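Local coordinates for protein glutamate racemase (Bacillus anthracis, PDB 2DWU) that belongs to the aspartate/glutamate racemase family of two-lobed alpha/beta enzymes and holds D-glutamic acid in a pocket between its lobes, at residues 110-121 / 180-191; 21-30 / 212-223. All coordinates share one frame; numbering follows the deposited sequence. Where two conformers were deposited one is given.

Interaction 1: residues 110-121 / 180-191; sequences VTKKGKIGVIGT and DIDTLILGCTHY. With DGL (D-glutamic acid), chain H.
Strands 115-120 and 183-187 run parallel, their short axes 4.5 Å apart at closest and 21° from exact alignment, and the backbone bonds alternate between them: G117 N gives to T183 O, G117 O takes from I185 N, and I119 N gives to I185 O. Just ahead of the strands, the carboxylate of D182 collects the turn that leads into 115-120. T111 OG1 donates to the syn lone pair of D182 OD1 at 2.7 Å, while T183 OG1 reaches that same oxygen from above the carboxylate plane. D182 OD2 takes the backbone N-H groups of K112 and K113, each at 2.9 Å and from opposite faces of its plane. Four bonds therefore fix the rotation of this carboxylate, which probably favours its charged form. T111 OG1 in turn accepts from G114 N, an ST motif. At the outer corner, in one of its two conformers, K113 bends at chi3 (74°) and its NZ makes a salt bridge to the syn lone pair of D180 OD1 at 2.9 Å.

Along the strands, I116 CG2 lies 4.0 Å from I185 CD1 on one face of the sheet. On the other, I119 turns CG1 between its backbone N and carbonyl carbon (chi1 52°), which brings CD1 within 3.5 Å of Y191 CD2; C188 CB sits over the centre of one face of that tyrosine ring. Past the strand ends, the two segments meet D-glutamic acid: T189 N donates to its OXT at 2.9 Å, its amino group donates to T189 OG1, and C188 SG lies 3.6 Å from its CB. A water joins T121 N, G187 O and the ligand's O. Neighbouring parallel strands whose C-terminal loops line a ligand pocket are characteristic of an alpha/beta sandwich lobe, here that of the racemase family.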
loop_
_atom_site.group_PDB
_atom_site.type_symbol
_atom_site.label_atom_id
_atom_site.label_comp_id
_atom_site.label_asym_id
_atom_site.label_seq_id
_atom_site.Cartn_x
_atom_site.Cartn_y
_atom_site.Cartn_z
ATOM N N VAL B 110 7.913 5.776 -1.071
ATOM C CA VAL B 110 8.099 6.982 -1.860
ATOM C C VAL B 110 9.418 7.724 -1.700
ATOM O O VAL B 110 9.767 8.517 -2.582
ATOM C CB VAL B 110 6.945 8.011 -1.639
ATOM C CG1 VAL B 110 5.623 7.354 -1.890
ATOM C CG2 VAL B 110 6.994 8.598 -0.249
ATOM N N THR B 111 10.151 7.468 -0.624
ATOM C CA THR B 111 11.406 8.201 -0.434
ATOM C C THR B 111 12.455 7.739 -1.424
ATOM O O THR B 111 12.525 6.559 -1.783
ATOM C CB THR B 111 11.963 8.057 1.022
ATOM O OG1 THR B 111 13.098 8.926 1.217
ATOM C CG2 THR B 111 12.379 6.627 1.308
ATOM N N LYS B 112 13.239 8.702 -1.891
ATOM C CA LYS B 112 14.326 8.408 -2.805
ATOM C C LYS B 112 15.646 8.561 -2.040
ATOM O O LYS B 112 16.607 7.848 -2.326
ATOM C CB LYS B 112 14.307 9.364 -4.000
ATOM C CG LYS B 112 13.084 9.226 -4.912
ATOM C CD LYS B 112 13.252 10.092 -6.163
ATOM C CE LYS B 112 12.038 10.009 -7.086
ATOM N NZ LYS B 112 10.786 10.511 -6.424
ATOM N N LYS B 113 15.666 9.478 -1.073
ATOM C CA LYS B 113 16.864 9.776 -0.263
ATOM C C LYS B 113 16.966 9.052 1.076
ATOM O O LYS B 113 18.027 9.059 1.718
ATOM C CB LYS B 113 16.936 11.286 0.020
ATOM C CG LYS B 113 16.798 12.176 -1.213
ATOM C CD LYS B 113 16.947 13.649 -0.888
ATOM C CE LYS B 113 18.398 14.014 -0.612
ATOM N NZ LYS B 113 18.558 15.500 -0.481
ATOM N N GLY B 114 15.860 8.454 1.508
ATOM C CA GLY B 114 15.823 7.790 2.792
ATOM C C GLY B 114 15.815 8.780 3.945
ATOM O O GLY B 114 16.323 8.472 4.995
ATOM N N LYS B 115 15.226 9.951 3.734
ATOM C CA LYS B 115 15.168 11.004 4.753
ATOM C C LYS B 115 13.706 11.384 4.857
ATOM O O LYS B 115 13.158 11.997 3.948
ATOM C CB LYS B 115 16.020 12.193 4.297
ATOM C CG LYS B 115 17.535 11.860 4.338
ATOM C CD LYS B 115 18.405 13.010 3.834
ATOM C CE LYS B 115 19.874 12.866 4.371
ATOM N NZ LYS B 115 20.741 11.921 3.650
ATOM N N ILE B 116 13.125 11.054 6.003
ATOM C CA ILE B 116 11.694 11.213 6.217
ATOM C C ILE B 116 11.319 12.102 7.385
ATOM O O ILE B 116 11.900 11.997 8.452
ATOM C CB ILE B 116 11.130 9.807 6.451
ATOM C CG1 ILE B 116 11.392 8.939 5.202
ATOM C CG2 ILE B 116 9.622 9.865 6.722
ATOM C CD1 ILE B 116 11.260 7.451 5.462
ATOM N N GLY B 117 10.376 13.021 7.168
ATOM C CA GLY B 117 9.922 13.833 8.280
ATOM C C GLY B 117 8.555 13.305 8.733
ATOM O O GLY B 117 7.859 12.634 7.977
ATOM N N VAL B 118 8.188 13.560 9.979
ATOM C CA VAL B 118 6.838 13.200 10.429
ATOM C C VAL B 118 6.425 14.194 11.489
ATOM O O VAL B 118 7.222 14.578 12.349
ATOM C CB VAL B 118 6.707 11.766 10.977
ATOM C CG1 VAL B 118 7.639 11.553 12.172
ATOM C CG2 VAL B 118 5.241 11.517 11.376
ATOM N N ILE B 119 5.170 14.626 11.400
ATOM C CA ILE B 119 4.598 15.608 12.318
ATOM C C ILE B 119 3.364 15.014 12.976
ATOM O O ILE B 119 2.680 14.160 12.391
ATOM C CB ILE B 119 4.221 16.945 11.610
ATOM C CG1 ILE B 119 3.344 16.699 10.371
ATOM C CG2 ILE B 119 5.538 17.664 11.231
ATOM C CD1 ILE B 119 2.744 17.982 9.799
ATOM N N GLY B 120 3.087 15.444 14.201
ATOM C CA GLY B 120 1.931 14.906 14.898
ATOM C C GLY B 120 1.822 15.537 16.257
ATOM O O GLY B 120 2.512 16.527 16.544
ATOM N N THR B 121 0.953 14.987 17.100
ATOM C CA THR B 121 0.768 15.543 18.445
ATOM C C THR B 121 1.973 15.248 19.321
ATOM O O THR B 121 2.825 14.436 18.985
ATOM C CB THR B 121 -0.424 14.886 19.183
ATOM O OG1 THR B 121 -0.137 13.483 19.357
ATOM C CG2 THR B 121 -1.730 15.074 18.421
ATOM N N ASP B 180 16.841 18.160 5.830
ATOM C CA ASP B 180 16.870 17.558 4.526
ATOM C C ASP B 180 15.939 16.334 4.544
ATOM O O ASP B 180 16.273 15.291 5.123
ATOM C CB ASP B 180 18.312 17.134 4.225
ATOM C CG ASP B 180 18.482 16.494 2.864
ATOM O OD1 ASP B 180 17.521 16.442 2.060
ATOM O OD2 ASP B 180 19.622 16.041 2.585
ATOM N N ILE B 181 14.740 16.504 3.991
ATOM C CA ILE B 181 13.791 15.385 3.869
ATOM C C ILE B 181 13.174 15.428 2.480
ATOM O O ILE B 181 13.159 16.479 1.841
ATOM C CB ILE B 181 12.614 15.478 4.895
ATOM C CG1 ILE B 181 11.811 16.772 4.681
ATOM C CG2 ILE B 181 13.133 15.377 6.300
ATOM C CD1 ILE B 181 10.495 16.752 5.491
ATOM N N ASP B 182 12.686 14.296 1.980
ATOM C CA ASP B 182 12.001 14.317 0.698
ATOM C C ASP B 182 10.607 13.700 0.842
ATOM O O ASP B 182 9.885 13.562 -0.135
ATOM C CB ASP B 182 12.809 13.597 -0.411
ATOM C CG ASP B 182 12.927 12.086 -0.209
ATOM O OD1 ASP B 182 12.422 11.536 0.796
ATOM O OD2 ASP B 182 13.553 11.450 -1.096
ATOM N N THR B 183 10.241 13.365 2.077
ATOM C CA THR B 183 8.954 12.733 2.377
ATOM C C THR B 183 8.467 13.243 3.740
ATOM O O THR B 183 9.272 13.419 4.643
ATOM C CB THR B 183 9.169 11.190 2.444
ATOM O OG1 THR B 183 9.698 10.733 1.186
ATOM C CG2 THR B 183 7.847 10.457 2.752
ATOM N N LEU B 184 7.163 13.497 3.891
ATOM C CA LEU B 184 6.618 13.965 5.165
ATOM C C LEU B 184 5.352 13.172 5.464
ATOM O O LEU B 184 4.425 13.155 4.653
ATOM C CB LEU B 184 6.242 15.459 5.105
ATOM C CG LEU B 184 5.496 15.899 6.381
ATOM C CD1 LEU B 184 6.487 16.041 7.505
ATOM C CD2 LEU B 184 4.737 17.208 6.139
ATOM N N ILE B 185 5.327 12.514 6.614
ATOM C CA ILE B 185 4.145 11.770 7.026
ATOM C C ILE B 185 3.236 12.673 7.858
ATOM O O ILE B 185 3.683 13.282 8.848
ATOM C CB ILE B 185 4.533 10.550 7.874
ATOM C CG1 ILE B 185 5.413 9.596 7.050
ATOM C CG2 ILE B 185 3.235 9.835 8.387
ATOM C CD1 ILE B 185 6.053 8.472 7.894
ATOM N N LEU B 186 1.974 12.804 7.446
ATOM C CA LEU B 186 1.007 13.576 8.233
ATOM C C LEU B 186 0.518 12.634 9.344
ATOM O O LEU B 186 -0.493 11.926 9.186
ATOM C CB LEU B 186 -0.166 13.998 7.345
ATOM C CG LEU B 186 0.179 14.834 6.129
ATOM C CD1 LEU B 186 -1.125 15.279 5.414
ATOM C CD2 LEU B 186 0.985 16.074 6.559
ATOM N N GLY B 187 1.249 12.642 10.461
ATOM C CA GLY B 187 0.972 11.764 11.584
ATOM C C GLY B 187 -0.104 12.194 12.566
ATOM O O GLY B 187 0.049 12.015 13.771
ATOM N N CYS B 188 -1.198 12.704 12.023
ATOM C CA CYS B 188 -2.322 13.166 12.830
ATOM C C CYS B 188 -3.557 13.146 11.922
ATOM O O CYS B 188 -3.474 13.494 10.743
ATOM C CB CYS B 188 -2.064 14.594 13.312
ATOM S SG CYS B 188 -3.443 15.320 14.266
ATOM N N THR B 189 -4.695 12.759 12.499
ATOM C CA THR B 189 -5.954 12.666 11.770
ATOM C C THR B 189 -6.370 13.959 11.090
ATOM O O THR B 189 -7.017 13.930 10.051
ATOM C CB THR B 189 -7.139 12.320 12.718
ATOM O OG1 THR B 189 -7.108 13.192 13.854
ATOM C CG2 THR B 189 -7.077 10.866 13.180
ATOM N N HIS B 190 -6.021 15.095 11.689
ATOM C CA HIS B 190 -6.499 16.355 11.151
ATOM C C HIS B 190 -5.677 16.960 10.042
ATOM O O HIS B 190 -6.175 17.807 9.293
ATOM C CB HIS B 190 -6.562 17.408 12.266
ATOM C CG HIS B 190 -7.555 17.117 13.348
ATOM N ND1 HIS B 190 -7.590 15.926 14.042
ATOM C CD2 HIS B 190 -8.491 17.910 13.920
ATOM C CE1 HIS B 190 -8.498 16.002 15.003
ATOM N NE2 HIS B 190 -9.058 17.198 14.947
ATOM N N TYR B 191 -4.425 16.526 9.908
ATOM C CA TYR B 191 -3.566 17.190 8.941
ATOM C C TYR B 191 -3.921 17.148 7.467
ATOM O O TYR B 191 -3.520 18.051 6.731
ATOM C CB TYR B 191 -2.100 16.782 9.159
ATOM C CG TYR B 191 -1.553 17.107 10.552
ATOM C CD1 TYR B 191 -2.303 17.827 11.507
ATOM C CD2 TYR B 191 -0.290 16.634 10.936
ATOM C CE1 TYR B 191 -1.819 18.046 12.795
ATOM C CE2 TYR B 191 0.210 16.843 12.228
ATOM C CZ TYR B 191 -0.554 17.537 13.155
ATOM O OH TYR B 191 -0.051 17.643 14.422
HETATM N N DGL H . -6.895 12.317 16.505
HETATM C CA DGL H . -5.641 12.877 17.100
HETATM C C DGL H . -4.450 12.311 16.411
HETATM O O DGL H . -3.327 12.368 16.898
HETATM C CB DGL H . -5.639 14.417 16.974
HETATM C CG DGL H . -6.570 14.978 18.075
HETATM C CD DGL H . -6.176 14.694 19.466
HETATM O OE1 DGL H . -5.209 15.216 20.024
HETATM O OE2 DGL H . -6.918 13.818 20.102
HETATM O OXT DGL H . -4.650 11.734 15.259
HETATM O O HOH W 1 9.666 11.224 -2.052
HETATM O O HOH W 2 -0.725 12.749 16.159
#

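Interaction 2: residues 21-30 / 212-223; sequences TVASEIIRQL and AEETAIELSTIL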
loop_
_atom_site.group_PDB
_atom_site.type_symbol
_atom_site.label_atom_id
_atom_site.label_comp_id
_atom_site.label_asym_id
_atom_site.label_seq_id
_atom_site.Cartn_x
_atom_site.Cartn_y
_atom_site.Cartn_z
ATOM N N THR B 21 -11.305 11.490 8.602
ATOM C CA THR B 21 -10.441 11.434 7.417
ATOM C C THR B 21 -10.140 9.971 7.091
ATOM O O THR B 21 -10.110 9.574 5.906
ATOM C CB THR B 21 -9.105 12.230 7.614
ATOM O OG1 THR B 21 -8.406 11.761 8.771
ATOM C CG2 THR B 21 -9.409 13.688 7.829
ATOM N N VAL B 22 -9.933 9.158 8.136
ATOM C CA VAL B 22 -9.657 7.741 7.978
ATOM C C VAL B 22 -10.928 7.009 7.519
ATOM O O VAL B 22 -10.908 6.189 6.615
ATOM C CB VAL B 22 -9.148 7.133 9.298
ATOM C CG1 VAL B 22 -8.876 5.647 9.131
ATOM C CG2 VAL B 22 -7.876 7.836 9.724
ATOM N N ALA B 23 -12.044 7.322 8.153
ATOM C CA ALA B 23 -13.291 6.697 7.764
ATOM C C ALA B 23 -13.607 6.958 6.296
ATOM O O ALA B 23 -14.031 6.044 5.587
ATOM C CB ALA B 23 -14.409 7.235 8.631
ATOM N N SER B 24 -13.397 8.188 5.830
ATOM C CA SER B 24 -13.701 8.512 4.442
ATOM C C SER B 24 -12.855 7.685 3.494
ATOM O O SER B 24 -13.340 7.231 2.468
ATOM C CB SER B 24 -13.500 10.013 4.155
ATOM O OG SER B 24 -12.129 10.382 4.156
ATOM N N GLU B 25 -11.585 7.475 3.833
ATOM C CA GLU B 25 -10.742 6.681 2.953
ATOM C C GLU B 25 -11.139 5.202 2.948
ATOM O O GLU B 25 -11.043 4.543 1.920
ATOM C CB GLU B 25 -9.277 6.873 3.344
ATOM C CG GLU B 25 -8.762 8.209 2.778
ATOM C CD GLU B 25 -8.808 8.197 1.261
ATOM O OE1 GLU B 25 -8.120 7.350 0.669
ATOM O OE2 GLU B 25 -9.560 8.995 0.640
ATOM N N ILE B 26 -11.583 4.670 4.083
ATOM C CA ILE B 26 -12.045 3.274 4.114
ATOM C C ILE B 26 -13.313 3.168 3.255
ATOM O O ILE B 26 -13.460 2.233 2.460
ATOM C CB ILE B 26 -12.323 2.821 5.558
ATOM C CG1 ILE B 26 -10.990 2.768 6.329
ATOM C CG2 ILE B 26 -12.998 1.447 5.566
ATOM C CD1 ILE B 26 -11.163 2.531 7.835
ATOM N N ILE B 27 -14.212 4.140 3.397
ATOM C CA ILE B 27 -15.452 4.140 2.603
ATOM C C ILE B 27 -15.144 4.208 1.095
ATOM O O ILE B 27 -15.799 3.534 0.267
ATOM C CB ILE B 27 -16.356 5.322 3.049
ATOM C CG1 ILE B 27 -16.923 4.985 4.432
ATOM C CG2 ILE B 27 -17.467 5.610 1.989
ATOM C CD1 ILE B 27 -17.608 6.152 5.115
ATOM N N ARG B 28 -14.130 4.989 0.722
ATOM C CA ARG B 28 -13.753 5.120 -0.678
ATOM C C ARG B 28 -13.040 3.899 -1.262
ATOM O O ARG B 28 -13.370 3.438 -2.356
ATOM C CB ARG B 28 -12.867 6.356 -0.862
ATOM C CG ARG B 28 -12.557 6.695 -2.323
ATOM C CD ARG B 28 -11.711 7.969 -2.418
ATOM N NE ARG B 28 -10.347 7.791 -1.928
ATOM C CZ ARG B 28 -9.393 7.175 -2.628
ATOM N NH1 ARG B 28 -9.664 6.694 -3.834
ATOM N NH2 ARG B 28 -8.180 7.042 -2.115
ATOM N N GLN B 29 -12.040 3.378 -0.551
ATOM C CA GLN B 29 -11.253 2.263 -1.066
ATOM C C GLN B 29 -11.814 0.860 -0.776
ATOM O O GLN B 29 -11.440 -0.104 -1.426
ATOM C CB GLN B 29 -9.827 2.368 -0.507
ATOM C CG GLN B 29 -9.105 3.643 -0.895
ATOM C CD GLN B 29 -7.657 3.604 -0.443
ATOM O OE1 GLN B 29 -6.963 2.618 -0.686
ATOM N NE2 GLN B 29 -7.202 4.662 0.235
ATOM N N LEU B 30 -12.720 0.754 0.190
ATOM C CA LEU B 30 -13.357 -0.527 0.539
ATOM C C LEU B 30 -14.858 -0.234 0.607
ATOM O O LEU B 30 -15.490 -0.337 1.671
ATOM C CB LEU B 30 -12.838 -1.010 1.886
ATOM C CG LEU B 30 -11.426 -1.629 1.814
ATOM C CD1 LEU B 30 -10.833 -1.700 3.202
ATOM C CD2 LEU B 30 -11.495 -3.015 1.189
ATOM N N ALA B 212 -4.554 8.562 6.500
ATOM C CA ALA B 212 -5.844 7.982 6.095
ATOM C C ALA B 212 -5.791 7.158 4.819
ATOM O O ALA B 212 -6.293 6.037 4.773
ATOM C CB ALA B 212 -6.879 9.099 5.949
ATOM N N GLU B 213 -5.192 7.713 3.772
ATOM C CA GLU B 213 -5.090 6.991 2.510
ATOM C C GLU B 213 -4.307 5.694 2.649
ATOM O O GLU B 213 -4.701 4.653 2.119
ATOM C CB GLU B 213 -4.412 7.868 1.446
ATOM C CG GLU B 213 -5.217 9.086 1.085
ATOM C CD GLU B 213 -4.866 9.626 -0.282
ATOM O OE1 GLU B 213 -4.638 8.811 -1.203
ATOM O OE2 GLU B 213 -4.846 10.861 -0.441
ATOM N N GLU B 214 -3.209 5.737 3.388
ATOM C CA GLU B 214 -2.402 4.541 3.520
ATOM C C GLU B 214 -3.002 3.496 4.440
ATOM O O GLU B 214 -2.781 2.299 4.260
ATOM C CB GLU B 214 -0.999 4.928 4.000
ATOM C CG GLU B 214 -0.410 6.063 3.173
ATOM C CD GLU B 214 -0.340 5.772 1.686
ATOM O OE1 GLU B 214 -0.358 4.587 1.316
ATOM O OE2 GLU B 214 -0.244 6.732 0.883
ATOM N N THR B 215 -3.783 3.936 5.425
ATOM C CA THR B 215 -4.365 2.973 6.354
ATOM C C THR B 215 -5.481 2.207 5.678
ATOM O O THR B 215 -5.655 1.008 5.937
ATOM C CB THR B 215 -4.877 3.659 7.622
ATOM O OG1 THR B 215 -3.757 4.265 8.279
ATOM C CG2 THR B 215 -5.483 2.635 8.614
ATOM N N ALA B 216 -6.216 2.867 4.799
ATOM C CA ALA B 216 -7.274 2.142 4.119
ATOM C C ALA B 216 -6.709 1.058 3.195
ATOM O O ALA B 216 -7.236 -0.061 3.136
ATOM C CB ALA B 216 -8.193 3.125 3.317
ATOM N N ILE B 217 -5.611 1.347 2.493
ATOM C CA ILE B 217 -5.072 0.322 1.624
ATOM C C ILE B 217 -4.430 -0.792 2.470
ATOM O O ILE B 217 -4.482 -1.953 2.097
ATOM C CB ILE B 217 -4.119 0.914 0.544
ATOM C CG1 ILE B 217 -3.784 -0.176 -0.471
ATOM C CG2 ILE B 217 -2.880 1.553 1.177
ATOM C CD1 ILE B 217 -3.203 0.376 -1.761
ATOM N N GLU B 218 -3.872 -0.454 3.639
ATOM C CA GLU B 218 -3.304 -1.477 4.509
ATOM C C GLU B 218 -4.420 -2.411 4.995
ATOM O O GLU B 218 -4.279 -3.629 4.999
ATOM C CB GLU B 218 -2.599 -0.832 5.713
ATOM C CG GLU B 218 -1.928 -1.857 6.626
ATOM C CD GLU B 218 -0.403 -1.707 6.764
ATOM O OE1 GLU B 218 0.288 -1.096 5.910
ATOM O OE2 GLU B 218 0.107 -2.252 7.765
ATOM N N LEU B 219 -5.542 -1.830 5.410
ATOM C CA LEU B 219 -6.691 -2.634 5.837
ATOM C C LEU B 219 -7.162 -3.532 4.674
ATOM O O LEU B 219 -7.418 -4.731 4.865
ATOM C CB LEU B 219 -7.842 -1.705 6.269
ATOM C CG LEU B 219 -9.155 -2.401 6.639
ATOM C CD1 LEU B 219 -8.953 -3.314 7.855
ATOM C CD2 LEU B 219 -10.212 -1.347 6.910
ATOM N N SER B 220 -7.273 -2.951 3.476
ATOM C CA SER B 220 -7.696 -3.716 2.300
ATOM C C SER B 220 -6.781 -4.950 2.090
ATOM O O SER B 220 -7.251 -6.078 1.887
ATOM C CB SER B 220 -7.703 -2.789 1.054
ATOM O OG SER B 220 -8.064 -3.520 -0.118
ATOM N N THR B 221 -5.474 -4.728 2.176
ATOM C CA THR B 221 -4.496 -5.768 1.988
ATOM C C THR B 221 -4.697 -6.904 2.997
ATOM O O THR B 221 -4.699 -8.088 2.637
ATOM C CB THR B 221 -3.066 -5.185 2.171
ATOM O OG1 THR B 221 -2.841 -4.135 1.224
ATOM C CG2 THR B 221 -2.026 -6.292 1.989
ATOM N N ILE B 222 -4.886 -6.537 4.260
ATOM C CA ILE B 222 -5.039 -7.522 5.305
ATOM C C ILE B 222 -6.367 -8.256 5.219
ATOM O O ILE B 222 -6.415 -9.474 5.385
ATOM C CB ILE B 222 -4.852 -6.869 6.692
ATOM C CG1 ILE B 222 -3.381 -6.464 6.863
ATOM C CG2 ILE B 222 -5.166 -7.882 7.816
ATOM C CD1 ILE B 222 -3.173 -5.486 8.035
ATOM N N LEU B 223 -7.455 -7.543 4.954
ATOM C CA LEU B 223 -8.743 -8.240 4.854
ATOM C C LEU B 223 -8.692 -9.242 3.701
ATOM O O LEU B 223 -9.194 -10.352 3.833
ATOM C CB LEU B 223 -9.891 -7.259 4.603
ATOM C CG LEU B 223 -10.207 -6.231 5.702
ATOM C CD1 LEU B 223 -11.323 -5.267 5.202
ATOM C CD2 LEU B 223 -10.610 -6.959 6.983
HETATM O O HOH W 3 -9.094 -1.641 -1.673
#
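E25 OE1 is gripped by two side chains of its own helix: R28 NH2 comes to its syn lone pair at 2.8 Å, and Q29 NE2 arrives nearly along the C-O axis at 2.9 Å. R28 takes the carboxylate side-on, with NE bonded to OE2 as well, so the acid is held from both oxygens. Q29 sets CG anti to its carbonyl carbon (chi1 -61°) and runs extended from there, which carries NE2 across to helix 212-223, where it meets E213 O at 3.1 Å in the carbonyl plane, on a lone pair. One amide nitrogen thus ties E25 to the neighbouring backbone, while Q29 OE1 lies against I217 CB.

The axes of these two short helical segments of the alpha/beta fold cross at -46° and come within 8.1 Å, close because alanines face the partner. A212 CB rests 3.3 Å from T21 O, beside V22, and A216 CB fits against E25 O and the CG1 of I26. Strand 70-75 lies behind, with V74 touching V22 and L219. Further along, L30 CD1 reaches L219 CD2 at 3.8 Å and also L223, and its CD2 lies against S220. A water spans Q29 O and S220 OG, which is also bonded to R105 of the second subunit; R28 NH2 likewise bonds K109 O of that subunit.

In the fold
From the N terminus the chain passes through strand 9-14 into helix 20-29, the first half of interaction 2, then builds more of the six-stranded sheet before helix 100-110 leads to strand 115-120. Interaction 1 closes when segment 180-191 comes back beside 110-121, after 58 mostly helical intervening residues. Only then does helix 211-226 return to segment 21-30, so the loop of interaction 1 nests inside the larger loop of interaction 2. The first pairs the middle strands of the four-stranded sheet; the second joins helices beside the six-stranded one. Their centres lie about 19 Å apart, yet they touch where T21 OG1 probably bonds T189 O, near D-glutamic acid.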